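Local coordinates for protein O-methyltransferase, SAM-dependent (Legionella pneumophila subsp. pneumophila, PDB 3R3H) that probably transfers a methyl group from S-adenosylmethionine to an oxygen atom of an acceptor molecule, at residues Pro46-Phe51 and Asp212-Val217; Ala77-Leu82 and Gly86-Cys91. One frame throughout, in Å; residues are numbered along the deposited sequence.

Contacts 1 and 2 lie on the same seven-stranded mixed sheet of a Rossmann-like methyltransferase fold, their centres about 15 Å apart. Contact 1 sets the start of helix 46-59 against strand 214-219, near the antiparallel end of the sheet. Contact 2 belongs to its parallel part, where helix 73-80 and strand 87-92 complete a beta-alpha-beta unit that begins with strand 63-68. The two meet directly at a pair of methyl groups, Ala49 CB and Ala77 CB, 4.1 Å apart, so the helices of the two contacts pack side by side. In this family S-adenosylmethionine usually binds at the loop after strand 63-68, probably at the far end of helix 73-80 from the packing of contact 2.

Contact 1: residues Pro46-Phe51 and Asp212-Val217; sequences PEQAQF and DGMFLV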
loop_
_atom_site.group_PDB
_atom_site.type_symbol
_atom_site.label_atom_id
_atom_site.label_comp_id
_atom_site.label_asym_id
_atom_site.label_seq_id
_atom_site.Cartn_x
_atom_site.Cartn_y
_atom_site.Cartn_z
ATOM N N PRO A 46 10.401 9.015 3.829
ATOM C CA PRO A 46 9.473 10.065 3.392
ATOM C C PRO A 46 8.190 9.575 2.738
ATOM O O PRO A 46 7.103 10.041 3.090
ATOM C CB PRO A 46 10.320 10.890 2.435
ATOM C CG PRO A 46 11.664 10.819 3.068
ATOM C CD PRO A 46 11.792 9.367 3.474
ATOM N N GLU A 47 8.314 8.653 1.779
ATOM C CA GLU A 47 7.150 8.123 1.060
ATOM C C GLU A 47 6.453 7.009 1.827
ATOM O O GLU A 47 5.279 6.691 1.564
ATOM C CB GLU A 47 7.554 7.628 -0.333
ATOM C CG GLU A 47 9.041 7.544 -0.553
ATOM C CD GLU A 47 9.683 6.471 0.282
ATOM O OE1 GLU A 47 10.926 6.441 0.384
ATOM O OE2 GLU A 47 8.935 5.651 0.835
ATOM N N GLN A 48 7.182 6.429 2.776
ATOM C CA GLN A 48 6.642 5.367 3.597
ATOM C C GLN A 48 5.609 6.031 4.465
ATOM O O GLN A 48 4.524 5.490 4.699
ATOM C CB GLN A 48 7.727 4.764 4.487
ATOM C CG GLN A 48 7.991 3.310 4.196
ATOM C CD GLN A 48 8.426 3.112 2.753
ATOM O OE1 GLN A 48 9.572 3.390 2.399
ATOM N NE2 GLN A 48 7.507 2.650 1.908
ATOM N N ALA A 49 5.962 7.223 4.931
ATOM C CA ALA A 49 5.101 8.001 5.799
ATOM C C ALA A 49 3.934 8.566 5.005
ATOM O O ALA A 49 2.808 8.627 5.498
ATOM C CB ALA A 49 5.901 9.119 6.437
ATOM N N GLN A 50 4.201 8.984 3.775
ATOM C CA GLN A 50 3.150 9.538 2.958
ATOM C C GLN A 50 2.157 8.433 2.594
ATOM O O GLN A 50 0.969 8.695 2.386
ATOM C CB GLN A 50 3.749 10.181 1.717
ATOM C CG GLN A 50 2.710 10.722 0.764
ATOM C CD GLN A 50 3.258 11.792 -0.160
ATOM O OE1 GLN A 50 2.695 12.059 -1.229
ATOM N NE2 GLN A 50 4.354 12.429 0.256
ATOM N N PHE A 51 2.652 7.196 2.521
ATOM C CA PHE A 51 1.799 6.060 2.213
ATOM C C PHE A 51 0.915 5.810 3.418
ATOM O O PHE A 51 -0.263 5.507 3.268
ATOM C CB PHE A 51 2.633 4.810 1.919
ATOM C CG PHE A 51 1.811 3.550 1.770
ATOM C CD1 PHE A 51 2.068 2.435 2.564
ATOM C CD2 PHE A 51 0.758 3.484 0.858
ATOM C CE1 PHE A 51 1.285 1.270 2.457
ATOM C CE2 PHE A 51 -0.029 2.322 0.746
ATOM C CZ PHE A 51 0.239 1.217 1.549
ATOM N N ASP A 212 11.520 -2.362 4.574
ATOM C CA ASP A 212 12.363 -3.488 4.918
ATOM C C ASP A 212 11.286 -4.556 4.934
ATOM O O ASP A 212 11.386 -5.557 5.640
ATOM C CB ASP A 212 12.947 -3.347 6.323
ATOM C CG ASP A 212 14.219 -4.144 6.502
ATOM O OD1 ASP A 212 14.616 -4.408 7.667
ATOM O OD2 ASP A 212 14.830 -4.493 5.465
ATOM N N GLY A 213 10.245 -4.303 4.145
ATOM C CA GLY A 213 9.111 -5.194 4.084
ATOM C C GLY A 213 8.090 -4.643 5.060
ATOM O O GLY A 213 8.418 -4.389 6.220
ATOM N N MET A 214 6.865 -4.425 4.593
ATOM C CA MET A 214 5.806 -3.900 5.453
ATOM C C MET A 214 4.562 -4.783 5.356
ATOM O O MET A 214 4.016 -5.022 4.274
ATOM C CB MET A 214 5.470 -2.449 5.072
ATOM C CG MET A 214 4.489 -1.760 6.028
ATOM S SD MET A 214 4.271 0.013 5.739
ATOM C CE MET A 214 5.635 0.692 6.777
ATOM N N PHE A 215 4.133 -5.280 6.505
ATOM C CA PHE A 215 2.978 -6.161 6.581
ATOM C C PHE A 215 1.734 -5.364 6.934
ATOM O O PHE A 215 1.749 -4.568 7.871
ATOM C CB PHE A 215 3.204 -7.206 7.677
ATOM C CG PHE A 215 3.257 -8.638 7.189
ATOM C CD1 PHE A 215 2.348 -9.118 6.243
ATOM C CD2 PHE A 215 4.171 -9.534 7.744
ATOM C CE1 PHE A 215 2.344 -10.467 5.863
ATOM C CE2 PHE A 215 4.178 -10.881 7.375
ATOM C CZ PHE A 215 3.261 -11.350 6.433
ATOM N N LEU A 216 0.660 -5.570 6.183
ATOM C CA LEU A 216 -0.602 -4.893 6.475
ATOM C C LEU A 216 -1.606 -5.968 6.878
ATOM O O LEU A 216 -1.971 -6.820 6.060
ATOM C CB LEU A 216 -1.125 -4.150 5.246
ATOM C CG LEU A 216 -0.287 -2.978 4.748
ATOM C CD1 LEU A 216 -0.966 -2.351 3.549
ATOM C CD2 LEU A 216 -0.123 -1.955 5.859
ATOM N N VAL A 217 -2.042 -5.959 8.131
ATOM C CA VAL A 217 -2.997 -6.962 8.570
ATOM C C VAL A 217 -4.264 -6.290 9.058
ATOM O O VAL A 217 -4.215 -5.221 9.658
ATOM C CB VAL A 217 -2.426 -7.844 9.710
ATOM C CG1 VAL A 217 -0.959 -8.188 9.443
ATOM C CG2 VAL A 217 -2.593 -7.151 11.042
#
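In the Rossmann-like fold of SAM-dependent methyltransferases, helix 46-59 covers part of the central sheet, and here its first turns reach Met214 and Leu216 on strand 214-219, which runs antiparallel to its neighbours 164-169 and 203-208. The backbones stay well apart, with Gln48 CA and Met214 CA 9.5 Å from each other, so long side chains from both sides bridge the gap. Phe51 does so with its ring: CG lies anti to the backbone N (chi1 172°), which sends the ring out from the helix towards the strand. Its far corner, CZ, comes to 4.3 Å from Leu216 CD1, and that methyl sits at the ring edge, close to the ring plane. Met214 stretches out to meet the helix, anti at both chi1 and chi2, and then bends at the sulphur (chi3 -88°). Its SD passes Phe51 CD1 at 4.6 Å.

Carbon meets carbon at both close approaches, all four touching residues are buried, and the dimer adds to the packing: Leu208 of the second subunit packs on Phe51, while Phe51 of the second subunit packs on Leu216. Glu47 OE1 ties the same helix to helix 10-20 by a hydrogen bond to Tyr13 OH. Within the helix Phe51 N bonds Glu47 O at 2.8 Å. At the start of the strand, the terminal methyl of Met214, CE, lies 4.4 Å from Gln48 CG.

Contact 2: residues Ala77-Leu82 and Gly86-Cys91; sequences AMSLAL and GQVITC
The end of a beta-alpha-beta crossover brings Leu82 and Ser79 onto Val88: helix 73-80 runs out, the chain turns, and strand 87-92 enters the parallel part of the sheet beside strand 63-68. Leu82, in the turn just past the helix, gives the larger share of the contact from this side. Its CG stands anti to the carbonyl carbon (chi1 -82°) and its chain then continues extended (chi2 180°), which carries CD1 across to the strand. There CD1 lies 4.0 Å from Val88 CG1 and 3.5 Å from Gln87 O, so one methyl touches both a side chain and the backbone of the strand.

Val88 offers CG1 to the helix, and CG1 also meets Ser79 CB, at a modelled 3.3 Å. Ser79 swings OG between its backbone N and carbonyl carbon (chi1 77°) and returns it to its own helix, hydrogen-bonded to Leu76 O, leaving CB and CA against the valine methyl. Ile56 of helix 46-59 packs on Leu82, and Ile114 of strand 114-118 on Val88. Lys113 NZ is hydrogen-bonded to two backbone carbonyls, Ser79 O and Leu82 O.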
loop_
_atom_site.group_PDB
_atom_site.type_symbol
_atom_site.label_atom_id
_atom_site.label_comp_id
_atom_site.label_asym_id
_atom_site.label_seq_id
_atom_site.Cartn_x
_atom_site.Cartn_y
_atom_site.Cartn_z
ATOM N N ALA A 77 3.753 13.398 10.573
ATOM C CA ALA A 77 3.121 13.042 9.297
ATOM C C ALA A 77 1.753 12.435 9.542
ATOM O O ALA A 77 0.800 12.758 8.847
ATOM C CB ALA A 77 3.992 12.046 8.534
ATOM N N MET A 78 1.667 11.555 10.537
ATOM C CA MET A 78 0.412 10.897 10.881
ATOM C C MET A 78 -0.681 11.884 11.305
ATOM O O MET A 78 -1.819 11.773 10.835
ATOM C CB MET A 78 0.642 9.855 11.992
ATOM C CG MET A 78 0.947 8.452 11.454
ATOM S SD MET A 78 1.324 7.196 12.709
ATOM C CE MET A 78 2.827 6.523 12.018
ATOM N N SER A 79 -0.358 12.847 12.175
ATOM C CA SER A 79 -1.389 13.795 12.612
ATOM C C SER A 79 -1.743 14.789 11.514
ATOM O O SER A 79 -2.841 15.340 11.495
ATOM C CB SER A 79 -0.967 14.539 13.888
ATOM O OG SER A 79 -0.033 15.560 13.627
ATOM N N LEU A 80 -0.814 15.010 10.591
ATOM C CA LEU A 80 -1.060 15.927 9.478
ATOM C C LEU A 80 -2.147 15.374 8.577
ATOM O O LEU A 80 -2.860 16.127 7.920
ATOM C CB LEU A 80 0.205 16.129 8.649
ATOM C CG LEU A 80 1.248 17.091 9.207
ATOM C CD1 LEU A 80 2.488 17.035 8.331
ATOM C CD2 LEU A 80 0.687 18.509 9.233
ATOM N N ALA A 81 -2.263 14.050 8.547
ATOM C CA ALA A 81 -3.255 13.382 7.721
ATOM C C ALA A 81 -4.498 13.083 8.550
ATOM O O ALA A 81 -5.432 12.444 8.081
ATOM C CB ALA A 81 -2.670 12.101 7.155
ATOM N N LEU A 82 -4.500 13.559 9.787
ATOM C CA LEU A 82 -5.621 13.353 10.695
ATOM C C LEU A 82 -6.499 14.592 10.804
ATOM O O LEU A 82 -6.030 15.725 10.641
ATOM C CB LEU A 82 -5.116 12.990 12.100
ATOM C CG LEU A 82 -4.713 11.562 12.475
ATOM C CD1 LEU A 82 -4.257 11.506 13.920
ATOM C CD2 LEU A 82 -5.905 10.653 12.282
ATOM N N GLY A 86 -8.973 14.369 15.626
ATOM C CA GLY A 86 -8.164 13.165 15.692
ATOM C C GLY A 86 -7.012 13.233 16.678
ATOM O O GLY A 86 -6.719 14.280 17.251
ATOM N N GLN A 87 -6.329 12.109 16.860
ATOM C CA GLN A 87 -5.237 12.038 17.821
ATOM C C GLN A 87 -4.245 10.925 17.487
ATOM O O GLN A 87 -4.638 9.864 17.006
ATOM C CB GLN A 87 -5.845 11.789 19.194
ATOM C CG GLN A 87 -4.897 11.782 20.355
ATOM C CD GLN A 87 -5.562 11.185 21.578
ATOM O OE1 GLN A 87 -6.709 11.505 21.892
ATOM N NE2 GLN A 87 -4.850 10.307 22.273
ATOM N N VAL A 88 -2.962 11.183 17.736
ATOM C CA VAL A 88 -1.911 10.197 17.508
ATOM C C VAL A 88 -1.088 10.003 18.780
ATOM O O VAL A 88 -0.615 10.955 19.379
ATOM C CB VAL A 88 -0.981 10.580 16.294
ATOM C CG1 VAL A 88 -0.925 12.067 16.112
ATOM C CG2 VAL A 88 0.429 10.016 16.500
ATOM N N ILE A 89 -0.958 8.755 19.210
ATOM C CA ILE A 89 -0.183 8.428 20.394
ATOM C C ILE A 89 1.122 7.777 19.938
ATOM O O ILE A 89 1.133 6.640 19.476
ATOM C CB ILE A 89 -0.962 7.471 21.302
ATOM C CG1 ILE A 89 -2.178 8.205 21.863
ATOM C CG2 ILE A 89 -0.059 6.940 22.419
ATOM C CD1 ILE A 89 -2.989 7.388 22.819
ATOM N N THR A 90 2.209 8.532 20.032
ATOM C CA THR A 90 3.525 8.058 19.639
ATOM C C THR A 90 4.210 7.516 20.896
ATOM O O THR A 90 4.219 8.171 21.940
ATOM C CB THR A 90 4.344 9.224 18.996
ATOM O OG1 THR A 90 5.698 8.817 18.770
ATOM C CG2 THR A 90 4.340 10.448 19.911
ATOM N N CYS A 91 4.750 6.302 20.810
ATOM C CA CYS A 91 5.407 5.690 21.967
ATOM C C CYS A 91 6.888 5.607 21.672
ATOM O O CYS A 91 7.294 4.812 20.819
ATOM C CB CYS A 91 4.853 4.278 22.219
ATOM S SG CYS A 91 3.009 4.131 22.346
#